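Local atomic coordinates of L-ribulose 3-epimerase (Methylomonas sp. DH-1, PDB entry 7CJ7), a protein that catalyses the reversible epimerization of ketoses at carbon 3, acting most strongly on L-ribulose and using a manganese ion as cofactor. Residues A[10-15]-A[244-249]; A[198-203]-A[231-236]; A[205-210]-A[237-242]; A[249-254]-A[264-269]. All coordinates share one frame; numbering follows the deposited sequence.

Contact 1. Residues A[10-15]-A[244-249]; sequences GGHALV and TFESFS. With MN (manganese (II) ion), chain D; SOL (L-sorbose), chain C.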
loop_
_atom_site.group_PDB
_atom_site.type_symbol
_atom_site.label_atom_id
_atom_site.label_comp_id
_atom_site.label_asym_id
_atom_site.label_seq_id
_atom_site.Cartn_x
_atom_site.Cartn_y
_atom_site.Cartn_z
ATOM N N GLY A 10 -9.874 17.966 -13.034
ATOM C CA GLY A 10 -11.089 17.247 -12.631
ATOM C C GLY A 10 -11.027 16.801 -11.191
ATOM O O GLY A 10 -9.914 16.768 -10.601
ATOM N N GLY A 11 -12.201 16.525 -10.631
ATOM C CA GLY A 11 -12.363 15.952 -9.290
ATOM C C GLY A 11 -13.023 14.595 -9.382
ATOM O O GLY A 11 -13.973 14.442 -10.167
ATOM N N HIS A 12 -12.510 13.620 -8.640
ATOM C CA HIS A 12 -13.121 12.277 -8.518
ATOM C C HIS A 12 -14.428 12.405 -7.735
ATOM O O HIS A 12 -14.456 13.181 -6.767
ATOM C CB HIS A 12 -12.117 11.321 -7.873
ATOM C CG HIS A 12 -12.544 9.898 -7.936
ATOM N ND1 HIS A 12 -13.308 9.323 -6.951
ATOM C CD2 HIS A 12 -12.302 8.934 -8.849
ATOM C CE1 HIS A 12 -13.530 8.061 -7.258
ATOM N NE2 HIS A 12 -12.914 7.794 -8.412
ATOM N N ALA A 13 -15.472 11.675 -8.140
ATOM C CA ALA A 13 -16.829 11.773 -7.559
ATOM C C ALA A 13 -16.783 11.561 -6.039
ATOM O O ALA A 13 -17.571 12.221 -5.332
ATOM C CB ALA A 13 -17.737 10.779 -8.235
ATOM N N LEU A 14 -15.887 10.694 -5.546
ATOM C CA LEU A 14 -15.854 10.266 -4.119
ATOM C C LEU A 14 -15.354 11.400 -3.219
ATOM O O LEU A 14 -15.323 11.212 -1.979
ATOM C CB LEU A 14 -14.956 9.037 -3.979
ATOM C CG LEU A 14 -15.691 7.705 -3.833
ATOM C CD1 LEU A 14 -16.302 7.580 -2.444
ATOM C CD2 LEU A 14 -16.751 7.551 -4.911
ATOM N N VAL A 15 -14.932 12.514 -3.809
ATOM C CA VAL A 15 -14.617 13.738 -3.025
ATOM C C VAL A 15 -15.933 14.278 -2.455
ATOM O O VAL A 15 -15.887 14.876 -1.368
ATOM C CB VAL A 15 -13.862 14.773 -3.870
ATOM C CG1 VAL A 15 -13.851 16.138 -3.208
ATOM C CG2 VAL A 15 -12.442 14.305 -4.145
ATOM N N THR A 244 -6.836 14.601 -12.539
ATOM C CA THR A 244 -7.943 14.446 -11.560
ATOM C C THR A 244 -7.383 14.432 -10.141
ATOM O O THR A 244 -6.473 13.630 -9.864
ATOM C CB THR A 244 -8.725 13.140 -11.734
ATOM O OG1 THR A 244 -9.171 12.988 -13.076
ATOM C CG2 THR A 244 -9.922 13.061 -10.816
ATOM N N PHE A 245 -7.922 15.285 -9.276
ATOM C CA PHE A 245 -7.696 15.191 -7.818
ATOM C C PHE A 245 -8.518 14.012 -7.300
ATOM O O PHE A 245 -9.744 13.939 -7.541
ATOM C CB PHE A 245 -8.064 16.493 -7.110
ATOM C CG PHE A 245 -8.108 16.350 -5.611
ATOM C CD1 PHE A 245 -7.012 15.870 -4.909
ATOM C CD2 PHE A 245 -9.250 16.671 -4.903
ATOM C CE1 PHE A 245 -7.061 15.717 -3.530
ATOM C CE2 PHE A 245 -9.294 16.527 -3.526
ATOM C CZ PHE A 245 -8.201 16.062 -2.841
ATOM N N GLU A 246 -7.843 13.118 -6.587
ATOM C CA GLU A 246 -8.449 11.903 -6.016
ATOM C C GLU A 246 -8.144 11.864 -4.518
ATOM O O GLU A 246 -6.976 12.067 -4.125
ATOM C CB GLU A 246 -7.923 10.668 -6.737
ATOM C CG GLU A 246 -8.583 9.392 -6.279
ATOM C CD GLU A 246 -8.360 8.243 -7.242
ATOM O OE1 GLU A 246 -9.353 7.688 -7.762
ATOM O OE2 GLU A 246 -7.195 7.918 -7.474
ATOM N N SER A 247 -9.164 11.605 -3.709
ATOM C CA SER A 247 -9.037 11.622 -2.235
ATOM C C SER A 247 -10.146 10.778 -1.619
ATOM O O SER A 247 -11.289 10.849 -2.090
ATOM C CB SER A 247 -9.076 13.041 -1.719
ATOM O OG SER A 247 -8.852 13.082 -0.327
ATOM N N PHE A 248 -9.821 10.027 -0.577
ATOM C CA PHE A 248 -10.804 9.164 0.111
ATOM C C PHE A 248 -10.725 9.413 1.613
ATOM O O PHE A 248 -9.612 9.462 2.184
ATOM C CB PHE A 248 -10.575 7.699 -0.246
ATOM C CG PHE A 248 -10.648 7.406 -1.720
ATOM C CD1 PHE A 248 -11.865 7.210 -2.347
ATOM C CD2 PHE A 248 -9.492 7.333 -2.481
ATOM C CE1 PHE A 248 -11.922 6.958 -3.710
ATOM C CE2 PHE A 248 -9.556 7.083 -3.838
ATOM C CZ PHE A 248 -10.769 6.893 -4.450
ATOM N N SER A 249 -11.901 9.560 2.219
ATOM C CA SER A 249 -12.081 9.693 3.683
ATOM C C SER A 249 -13.252 8.808 4.102
ATOM O O SER A 249 -14.172 8.641 3.284
ATOM C CB SER A 249 -12.316 11.131 4.066
ATOM O OG SER A 249 -12.551 11.233 5.460
HETATM MN MN MN D . -6.299 6.751 -9.002
HETATM C C1 SOL C . -7.638 3.180 -6.923
HETATM O O1 SOL C . -6.689 3.115 -5.885
HETATM C C2 SOL C . -7.490 4.425 -7.737
HETATM O O2 SOL C . -6.437 5.039 -7.743
HETATM C C3 SOL C . -8.699 4.933 -8.510
HETATM O O3 SOL C . -8.305 5.813 -9.538
HETATM C C4 SOL C . -9.520 3.781 -9.079
HETATM O O4 SOL C . -8.715 3.032 -9.992
HETATM C C5 SOL C . -10.785 4.234 -9.812
HETATM O O5 SOL C . -11.382 3.111 -10.460
HETATM C C6 SOL C . -11.813 4.875 -8.905
HETATM O O6 SOL C . -12.946 5.315 -9.661
HETATM O O HOH W 1 -14.127 9.469 0.152
#
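His12 sends its imidazole alongside the carboxylate arm of Glu246, and both side chains end at the bound L-sorbose. With CG anti to the backbone N (chi1 -169°), the His12 ring reaches past the end of its strand, where NE2 and O6 of the sugar are hydrogen-bonded at 2.8 Å, almost straight and in the ring plane. Leu14 N donates to the other ring nitrogen, ND1, at 3.2 Å, which helps fix the ring's rotation. Glu246 OE1 lies over one face of the imidazole, 3.4 Å from His12 CD2, while its OE2 binds manganese at 2.1 Å; Glu152, Asp185 and His211 complete the protein ligands. Behind the site, strands 8-12 and 242-245, first and last of the TIM barrel, run parallel and close it: Phe245 N donates to Gly10 O, and His12 N to Phe245 O. The edge of Phe248 is turned toward the His12 ring face in an offset edge-to-face pair, planes at 67°. With an alanine in place of His12, sugar O6 would probably lose its bond to NE2, and a gap open beside Glu246 and Phe248. Thr244 lays CG2 3.4 Å from His12 N, whereas its OG1 is held by Tyr39. Phe245 swings its ring to the outer side, where CE2 meets Val15 CG2 at 3.9 Å and helix 271-285 packs against it.

Contact 2. Residues A[198-203]-A[231-236]; sequences KSVLAA and FAALKQ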
loop_
_atom_site.group_PDB
_atom_site.type_symbol
_atom_site.label_atom_id
_atom_site.label_comp_id
_atom_site.label_asym_id
_atom_site.label_seq_id
_atom_site.Cartn_x
_atom_site.Cartn_y
_atom_site.Cartn_z
ATOM N N LYS A 198 10.905 9.014 -13.442
ATOM C CA LYS A 198 11.386 7.953 -14.370
ATOM C C LYS A 198 10.255 7.485 -15.297
ATOM O O LYS A 198 10.473 7.450 -16.532
ATOM C CB LYS A 198 11.976 6.814 -13.527
ATOM C CG LYS A 198 12.705 5.709 -14.279
ATOM C CD LYS A 198 13.484 4.803 -13.329
ATOM C CE LYS A 198 13.944 3.488 -13.924
ATOM N NZ LYS A 198 14.960 3.671 -14.983
ATOM N N SER A 199 9.091 7.124 -14.752
ATOM C CA SER A 199 7.966 6.544 -15.534
ATOM C C SER A 199 7.345 7.604 -16.441
ATOM O O SER A 199 6.943 7.266 -17.570
ATOM C CB SER A 199 6.945 5.910 -14.633
ATOM O OG SER A 199 7.383 4.614 -14.265
ATOM N N VAL A 200 7.260 8.842 -15.966
ATOM C CA VAL A 200 6.666 9.962 -16.748
ATOM C C VAL A 200 7.561 10.213 -17.965
ATOM O O VAL A 200 7.038 10.308 -19.066
ATOM C CB VAL A 200 6.513 11.236 -15.902
ATOM C CG1 VAL A 200 6.139 12.435 -16.761
ATOM C CG2 VAL A 200 5.510 11.042 -14.781
ATOM N N LEU A 201 8.872 10.343 -17.761
ATOM C CA LEU A 201 9.832 10.601 -18.863
ATOM C C LEU A 201 9.794 9.434 -19.859
ATOM O O LEU A 201 9.822 9.703 -21.067
ATOM C CB LEU A 201 11.231 10.809 -18.276
ATOM C CG LEU A 201 11.364 11.975 -17.295
ATOM C CD1 LEU A 201 12.796 12.127 -16.806
ATOM C CD2 LEU A 201 10.886 13.274 -17.921
ATOM N N ALA A 202 9.697 8.190 -19.381
ATOM C CA ALA A 202 9.676 6.996 -20.249
ATOM C C ALA A 202 8.394 7.002 -21.086
ATOM O O ALA A 202 8.467 6.656 -22.283
ATOM C CB ALA A 202 9.799 5.740 -19.429
ATOM N N ALA A 203 7.264 7.398 -20.494
ATOM C CA ALA A 203 5.924 7.338 -21.128
ATOM C C ALA A 203 5.823 8.377 -22.251
ATOM O O ALA A 203 5.345 8.035 -23.346
ATOM C CB ALA A 203 4.851 7.538 -20.088
ATOM N N PHE A 231 5.556 17.112 -10.902
ATOM C CA PHE A 231 5.092 18.193 -11.809
ATOM C C PHE A 231 6.239 18.644 -12.727
ATOM O O PHE A 231 5.984 19.008 -13.890
ATOM C CB PHE A 231 4.437 19.327 -11.023
ATOM C CG PHE A 231 3.071 18.973 -10.497
ATOM C CD1 PHE A 231 2.044 18.635 -11.363
ATOM C CD2 PHE A 231 2.814 18.967 -9.135
ATOM C CE1 PHE A 231 0.782 18.312 -10.884
ATOM C CE2 PHE A 231 1.549 18.659 -8.659
ATOM C CZ PHE A 231 0.538 18.332 -9.532
ATOM N N ALA A 232 7.478 18.595 -12.252
ATOM C CA ALA A 232 8.662 18.893 -13.088
ATOM C C ALA A 232 8.713 17.910 -14.265
ATOM O O ALA A 232 8.947 18.342 -15.410
ATOM C CB ALA A 232 9.912 18.856 -12.251
ATOM N N ALA A 233 8.487 16.624 -14.007
ATOM C CA ALA A 233 8.536 15.570 -15.048
ATOM C C ALA A 233 7.401 15.794 -16.055
ATOM O O ALA A 233 7.644 15.652 -17.258
ATOM C CB ALA A 233 8.450 14.208 -14.418
ATOM N N LEU A 234 6.191 16.113 -15.588
ATOM C CA LEU A 234 5.053 16.422 -16.490
ATOM C C LEU A 234 5.444 17.582 -17.411
ATOM O O LEU A 234 5.112 17.541 -18.595
ATOM C CB LEU A 234 3.806 16.782 -15.676
ATOM C CG LEU A 234 3.062 15.633 -14.995
ATOM C CD1 LEU A 234 1.726 16.132 -14.475
ATOM C CD2 LEU A 234 2.848 14.450 -15.924
ATOM N N LYS A 235 6.114 18.599 -16.876
ATOM C CA LYS A 235 6.530 19.772 -17.680
ATOM C C LYS A 235 7.557 19.331 -18.726
ATOM O O LYS A 235 7.501 19.846 -19.851
ATOM C CB LYS A 235 7.089 20.871 -16.781
ATOM C CG LYS A 235 7.399 22.174 -17.499
ATOM C CD LYS A 235 7.823 23.266 -16.548
ATOM C CE LYS A 235 7.563 24.645 -17.099
ATOM N NZ LYS A 235 8.263 24.826 -18.387
ATOM N N GLN A 236 8.455 18.413 -18.360
ATOM C CA GLN A 236 9.560 17.937 -19.227
ATOM C C GLN A 236 8.988 17.186 -20.433
ATOM O O GLN A 236 9.634 17.217 -21.489
ATOM C CB GLN A 236 10.531 17.081 -18.412
ATOM C CG GLN A 236 11.727 16.578 -19.213
ATOM C CD GLN A 236 12.505 17.669 -19.911
ATOM O OE1 GLN A 236 12.581 18.813 -19.454
ATOM N NE2 GLN A 236 13.111 17.308 -21.032
#
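Val200 and Ala233 meet where helices 198-203 and 231-236 run side by side, their short axes 8.9 Å apart and only 11° from parallel. No hydrogen bond crosses between the segments; the contact is made by van der Waals packing, and its apolar part centres on one methyl group. Val200 CG1, placed anti to the backbone N (chi1 170°), lies 3.7 Å from Ala233 CB and 3.9 Å from Leu234 CD2. The small alanine side chain lets the backbones come close, with the CA atoms of Val200 and Ala233 6.2 Å apart. A second kind of contact sets methyls against the backbone: the same CG1 is 3.6 Å from Ala233 O, and Leu201 CD2 approaches this oxygen more loosely. Toward the solvent side, Leu201 CD2 also touches the aliphatic part of Gln236, 3.6 Å from its CG, the two side chains crossing at a slant. Inward, Val200 packs on Leu184 of strand 180-185 and Leu234 on Leu207 of strand 207-212, while Ala202 on the far side of its helix meets helix 165-175, both helices of the contact belonging to the outer layer round the barrel.

Contact 3. Residues A[205-210]-A[237-242]; sequences DRLGYV and IDYRGP
Ile237, which follows the end of helix 227-236, points CD1 at Leu207 CD2 across 4.1 Å, meeting it at about a right angle. Its carbonyl oxygen shares a water with the carboxylate of Asp205. Asp238, with positive phi, is the C-prime residue of the Schellman motif that ends the helix and turns the chain toward the barrel. Tyr239 then drives its ring in beside strand 207-212. CG stands anti to the backbone N (chi1 176°); one ring edge faces Leu207, with CE1 3.4 Å from Leu207 O, and Val210 CG2 sits over a face in a CH-pi contact, 4.0 Å from the centroid. The phenol OH donates to Pro242 O at 2.7 Å, joining Tyr239 to Pro242 within the loop. Gly241 passes close to this hydroxyl, where a CB would clash with it. Pro242 lays CB over a face of the Tyr209 ring, 3.8 Å from the centroid, and its carbonyl oxygen also accepts a weak bond of 3.2 Å from Val210 N. The loop thus leads from helix 227-236 into strand 242-245, next to strand 207-212 in the barrel; Tyr239 and Leu207 both pack on Leu234, and Tyr209 reaches strands 39-43 and 65-72 across the barrel interior.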
loop_
_atom_site.group_PDB
_atom_site.type_symbol
_atom_site.label_atom_id
_atom_site.label_comp_id
_atom_site.label_asym_id
_atom_site.label_seq_id
_atom_site.Cartn_x
_atom_site.Cartn_y
_atom_site.Cartn_z
ATOM N N ASP A 205 4.490 10.720 -24.761
ATOM C CA ASP A 205 3.154 10.850 -25.396
ATOM C C ASP A 205 2.229 9.698 -24.992
ATOM O O ASP A 205 1.033 9.822 -25.230
ATOM C CB ASP A 205 3.281 10.921 -26.917
ATOM C CG ASP A 205 3.872 12.226 -27.408
ATOM O OD1 ASP A 205 4.139 13.104 -26.561
ATOM O OD2 ASP A 205 4.075 12.346 -28.634
ATOM N N ARG A 206 2.735 8.612 -24.406
ATOM C CA ARG A 206 1.882 7.447 -24.062
ATOM C C ARG A 206 1.206 7.675 -22.702
ATOM O O ARG A 206 0.324 6.869 -22.355
ATOM C CB ARG A 206 2.708 6.163 -24.103
ATOM C CG ARG A 206 3.418 5.971 -25.437
ATOM C CD ARG A 206 4.681 5.146 -25.286
ATOM N NE ARG A 206 4.340 3.746 -25.138
ATOM C CZ ARG A 206 5.195 2.777 -24.824
ATOM N NH1 ARG A 206 6.476 3.037 -24.613
ATOM N NH2 ARG A 206 4.750 1.541 -24.723
ATOM N N LEU A 207 1.595 8.720 -21.964
ATOM C CA LEU A 207 0.889 9.115 -20.718
ATOM C C LEU A 207 -0.384 9.857 -21.120
ATOM O O LEU A 207 -0.289 10.963 -21.700
ATOM C CB LEU A 207 1.777 9.987 -19.827
ATOM C CG LEU A 207 1.134 10.403 -18.500
ATOM C CD1 LEU A 207 0.772 9.190 -17.657
ATOM C CD2 LEU A 207 2.041 11.337 -17.707
ATOM N N GLY A 208 -1.533 9.246 -20.860
ATOM C CA GLY A 208 -2.828 9.778 -21.327
ATOM C C GLY A 208 -3.704 10.298 -20.203
ATOM O O GLY A 208 -4.736 10.919 -20.518
ATOM N N TYR A 209 -3.356 10.052 -18.940
ATOM C CA TYR A 209 -4.238 10.408 -17.793
ATOM C C TYR A 209 -3.416 10.433 -16.502
ATOM O O TYR A 209 -2.495 9.617 -16.333
ATOM C CB TYR A 209 -5.404 9.415 -17.696
ATOM C CG TYR A 209 -6.697 9.967 -17.145
ATOM C CD1 TYR A 209 -6.885 10.164 -15.787
ATOM C CD2 TYR A 209 -7.758 10.270 -17.984
ATOM C CE1 TYR A 209 -8.077 10.668 -15.287
ATOM C CE2 TYR A 209 -8.953 10.770 -17.501
ATOM C CZ TYR A 209 -9.124 10.965 -16.143
ATOM O OH TYR A 209 -10.320 11.452 -15.657
ATOM N N VAL A 210 -3.769 11.349 -15.604
ATOM C CA VAL A 210 -3.038 11.580 -14.336
ATOM C C VAL A 210 -4.034 11.718 -13.186
ATOM O O VAL A 210 -5.018 12.478 -13.319
ATOM C CB VAL A 210 -2.129 12.816 -14.435
ATOM C CG1 VAL A 210 -1.650 13.242 -13.059
ATOM C CG2 VAL A 210 -0.969 12.577 -15.380
ATOM N N ILE A 237 7.798 16.586 -20.322
ATOM C CA ILE A 237 7.134 15.913 -21.479
ATOM C C ILE A 237 5.963 16.768 -21.997
ATOM O O ILE A 237 5.210 16.273 -22.849
ATOM C CB ILE A 237 6.684 14.487 -21.106
ATOM C CG1 ILE A 237 5.525 14.484 -20.108
ATOM C CG2 ILE A 237 7.858 13.666 -20.606
ATOM C CD1 ILE A 237 4.702 13.216 -20.144
ATOM N N ASP A 238 5.817 18.003 -21.512
ATOM C CA ASP A 238 4.695 18.924 -21.856
ATOM C C ASP A 238 3.367 18.162 -21.825
ATOM O O ASP A 238 2.616 18.199 -22.827
ATOM C CB ASP A 238 4.857 19.560 -23.235
ATOM C CG ASP A 238 3.807 20.622 -23.509
ATOM O OD1 ASP A 238 3.418 21.321 -22.539
ATOM O OD2 ASP A 238 3.375 20.738 -24.680
ATOM N N TYR A 239 3.070 17.498 -20.717
ATOM C CA TYR A 239 1.825 16.711 -20.571
ATOM C C TYR A 239 0.606 17.625 -20.762
ATOM O O TYR A 239 0.468 18.655 -20.036
ATOM C CB TYR A 239 1.759 16.031 -19.206
ATOM C CG TYR A 239 0.456 15.309 -18.991
ATOM C CD1 TYR A 239 0.180 14.133 -19.661
ATOM C CD2 TYR A 239 -0.515 15.810 -18.143
ATOM C CE1 TYR A 239 -1.017 13.462 -19.488
ATOM C CE2 TYR A 239 -1.714 15.148 -17.954
ATOM C CZ TYR A 239 -1.970 13.967 -18.627
ATOM O OH TYR A 239 -3.153 13.308 -18.453
ATOM N N ARG A 240 -0.273 17.245 -21.691
ATOM C CA ARG A 240 -1.543 17.964 -21.974
ATOM C C ARG A 240 -2.686 16.954 -21.982
ATOM O O ARG A 240 -3.092 16.502 -23.051
ATOM C CB ARG A 240 -1.460 18.729 -23.297
ATOM C CG ARG A 240 -0.695 20.036 -23.171
ATOM C CD ARG A 240 -0.642 20.812 -24.475
ATOM N NE ARG A 240 0.112 22.039 -24.277
ATOM C CZ ARG A 240 -0.377 23.142 -23.724
ATOM N NH1 ARG A 240 0.397 24.202 -23.573
ATOM N NH2 ARG A 240 -1.631 23.178 -23.316
ATOM N N GLY A 241 -3.169 16.609 -20.805
ATOM C CA GLY A 241 -4.270 15.652 -20.666
ATOM C C GLY A 241 -4.976 15.862 -19.339
ATOM O O GLY A 241 -4.638 16.766 -18.585
ATOM N N PRO A 242 -5.983 15.028 -19.036
ATOM C CA PRO A 242 -6.713 15.140 -17.779
ATOM C C PRO A 242 -5.795 14.982 -16.560
ATOM O O PRO A 242 -4.911 14.137 -16.552
ATOM C CB PRO A 242 -7.753 14.016 -17.860
ATOM C CG PRO A 242 -7.897 13.772 -19.336
ATOM C CD PRO A 242 -6.522 13.989 -19.917
HETATM O O HOH W 2 4.578 13.873 -24.060
#

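Contact 4. Residues A[249-254]-A[264-269]; sequences SSEIVD and WRNLWH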
loop_
_atom_site.group_PDB
_atom_site.type_symbol
_atom_site.label_atom_id
_atom_site.label_comp_id
_atom_site.label_asym_id
_atom_site.label_seq_id
_atom_site.Cartn_x
_atom_site.Cartn_y
_atom_site.Cartn_z
ATOM N N SER A 249 -11.901 9.560 2.219
ATOM C CA SER A 249 -12.081 9.693 3.683
ATOM C C SER A 249 -13.252 8.808 4.102
ATOM O O SER A 249 -14.172 8.641 3.284
ATOM C CB SER A 249 -12.316 11.131 4.066
ATOM O OG SER A 249 -12.551 11.233 5.460
ATOM N N SER A 250 -13.232 8.285 5.328
ATOM C CA SER A 250 -14.374 7.538 5.911
ATOM C C SER A 250 -15.607 8.456 5.963
ATOM O O SER A 250 -16.724 7.933 6.114
ATOM C CB SER A 250 -14.024 6.958 7.263
ATOM O OG SER A 250 -13.614 7.977 8.163
ATOM N N GLU A 251 -15.414 9.772 5.804
ATOM C CA GLU A 251 -16.504 10.785 5.742
ATOM C C GLU A 251 -17.495 10.429 4.621
ATOM O O GLU A 251 -18.718 10.585 4.827
ATOM C CB GLU A 251 -15.922 12.181 5.497
ATOM C CG GLU A 251 -16.974 13.281 5.507
ATOM C CD GLU A 251 -17.573 13.547 6.874
ATOM O OE1 GLU A 251 -18.627 14.216 6.944
ATOM O OE2 GLU A 251 -16.976 13.090 7.862
ATOM N N ILE A 252 -16.982 10.015 3.457
ATOM C CA ILE A 252 -17.799 9.710 2.246
ATOM C C ILE A 252 -17.457 8.287 1.807
ATOM O O ILE A 252 -16.307 8.071 1.358
ATOM C CB ILE A 252 -17.548 10.731 1.116
ATOM C CG1 ILE A 252 -17.713 12.181 1.585
ATOM C CG2 ILE A 252 -18.435 10.422 -0.084
ATOM C CD1 ILE A 252 -19.145 12.624 1.734
ATOM N N VAL A 253 -18.418 7.367 1.953
ATOM C CA VAL A 253 -18.213 5.899 1.780
ATOM C C VAL A 253 -19.010 5.419 0.565
ATOM O O VAL A 253 -20.232 5.666 0.511
ATOM C CB VAL A 253 -18.614 5.122 3.051
ATOM C CG1 VAL A 253 -18.409 3.623 2.882
ATOM C CG2 VAL A 253 -17.870 5.620 4.280
ATOM N N ASP A 254 -18.328 4.772 -0.380
ATOM C CA ASP A 254 -18.954 3.953 -1.451
ATOM C C ASP A 254 -18.866 2.506 -0.987
ATOM O O ASP A 254 -17.778 1.928 -0.980
ATOM C CB ASP A 254 -18.287 4.184 -2.813
ATOM C CG ASP A 254 -18.840 3.330 -3.949
ATOM O OD1 ASP A 254 -19.132 2.133 -3.708
ATOM O OD2 ASP A 254 -18.970 3.864 -5.078
ATOM N N TRP A 264 -9.877 3.451 6.088
ATOM C CA TRP A 264 -10.253 3.243 7.510
ATOM C C TRP A 264 -10.334 4.577 8.252
ATOM O O TRP A 264 -10.956 4.604 9.313
ATOM C CB TRP A 264 -9.245 2.327 8.195
ATOM C CG TRP A 264 -8.937 1.046 7.484
ATOM C CD1 TRP A 264 -7.713 0.451 7.421
ATOM C CD2 TRP A 264 -9.843 0.172 6.781
ATOM N NE1 TRP A 264 -7.783 -0.720 6.720
ATOM C CE2 TRP A 264 -9.080 -0.929 6.330
ATOM C CE3 TRP A 264 -11.209 0.203 6.480
ATOM C CZ2 TRP A 264 -9.634 -1.971 5.592
ATOM C CZ3 TRP A 264 -11.762 -0.834 5.760
ATOM C CH2 TRP A 264 -10.985 -1.909 5.324
ATOM N N ARG A 265 -9.683 5.626 7.743
ATOM C CA ARG A 265 -9.497 6.879 8.515
ATOM C C ARG A 265 -10.306 8.024 7.920
ATOM O O ARG A 265 -10.557 8.036 6.706
ATOM C CB ARG A 265 -8.021 7.275 8.577
ATOM C CG ARG A 265 -7.135 6.221 9.226
ATOM C CD ARG A 265 -5.806 6.835 9.611
ATOM N NE ARG A 265 -4.903 6.918 8.475
ATOM C CZ ARG A 265 -4.031 7.898 8.266
ATOM N NH1 ARG A 265 -3.980 8.935 9.086
ATOM N NH2 ARG A 265 -3.226 7.845 7.218
ATOM N N ASN A 266 -10.682 8.955 8.792
ATOM C CA ASN A 266 -11.259 10.270 8.423
ATOM C C ASN A 266 -10.099 11.249 8.212
ATOM O O ASN A 266 -9.521 11.685 9.212
ATOM C CB ASN A 266 -12.235 10.758 9.495
ATOM C CG ASN A 266 -12.881 12.069 9.107
ATOM O OD1 ASN A 266 -14.104 12.188 9.051
ATOM N ND2 ASN A 266 -12.058 13.050 8.800
ATOM N N LEU A 267 -9.758 11.546 6.955
ATOM C CA LEU A 267 -8.628 12.433 6.563
ATOM C C LEU A 267 -9.172 13.832 6.275
ATOM O O LEU A 267 -8.362 14.750 6.052
ATOM C CB LEU A 267 -7.945 11.850 5.320
ATOM C CG LEU A 267 -6.702 11.000 5.576
ATOM C CD1 LEU A 267 -6.514 10.750 7.060
ATOM C CD2 LEU A 267 -6.769 9.693 4.811
ATOM N N TRP A 268 -10.498 13.965 6.257
ATOM C CA TRP A 268 -11.226 15.219 5.933
ATOM C C TRP A 268 -12.723 15.011 6.139
ATOM O O TRP A 268 -13.163 13.844 6.156
ATOM C CB TRP A 268 -10.919 15.703 4.508
ATOM C CG TRP A 268 -11.097 14.698 3.408
ATOM C CD1 TRP A 268 -10.106 13.984 2.793
ATOM C CD2 TRP A 268 -12.319 14.340 2.728
ATOM N NE1 TRP A 268 -10.626 13.185 1.812
ATOM C CE2 TRP A 268 -11.980 13.385 1.739
ATOM C CE3 TRP A 268 -13.657 14.726 2.852
ATOM C CZ2 TRP A 268 -12.929 12.815 0.892
ATOM C CZ3 TRP A 268 -14.596 14.160 2.017
ATOM C CH2 TRP A 268 -14.236 13.224 1.048
ATOM N N HIS A 269 -13.467 16.112 6.281
ATOM C CA HIS A 269 -14.939 16.120 6.491
ATOM C C HIS A 269 -15.596 17.094 5.505
ATOM O O HIS A 269 -16.752 16.847 5.142
ATOM C CB HIS A 269 -15.260 16.462 7.956
ATOM C CG HIS A 269 -14.729 17.788 8.379
ATOM N ND1 HIS A 269 -15.446 18.958 8.210
ATOM C CD2 HIS A 269 -13.544 18.141 8.925
ATOM C CE1 HIS A 269 -14.726 19.974 8.647
ATOM N NE2 HIS A 269 -13.552 19.500 9.084
#
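Ser249 sets its CB squarely over the indole of Trp268, 3.4 Å from the centroid of the five-membered ring and 16° off the normal, a close CH-pi contact. Its OG, anti to the backbone N (chi1 177°), is turned to the backbone and held by three bonds: it donates to Trp268 O at 2.8 Å, in the carbonyl plane on a lone pair, and accepts from Leu267 N and, in an ST turn, from Glu251 N. The indole is brought back under Ser249 by the Trp268 torsion that places CG between the backbone N and the carbonyl carbon (chi1 52°), and Ile252 CG1 meets the six-membered ring at CH2, 3.7 Å away. A leucine in place of Trp268 would probably uncover Ser249 CB and leave Ile252 without its ring partner. Glu251 crosses His269 at a slant, its CG 3.6 Å from His269 O. Ser250 N donates to Arg265 O at 3.0 Å from above the carbonyl plane. Beyond, Arg265 forms a salt bridge with Glu192 of the second subunit, and Trp264 NE1 bonds to Arg156 O there. The paired loops lie between the last barrel strand and helix 271-285, and join the barrel's C-terminal rim to the dimer interface.

The four contacts follow the closing part of an eight-stranded TIM barrel. Contact 1 joins the first barrel strand to the last, 229 residues apart, and contacts 2 and 3 fall between its segments. These two interleave along the sequence, with centres about 9 Å apart, and tie strand 207-212 and helix 227-236 to their surroundings. Contact 3 meets contact 1 in the sheet, where Thr244 N lies 2.9 Å from Val210 O. Contact 4 comes later and shares Ser249 with contact 1; its centre is about 12 Å from that of contact 1 but about 31 Å from that of contact 2. The last strand therefore links barrel closure, the manganese and sugar site, and the loops reaching the second subunit.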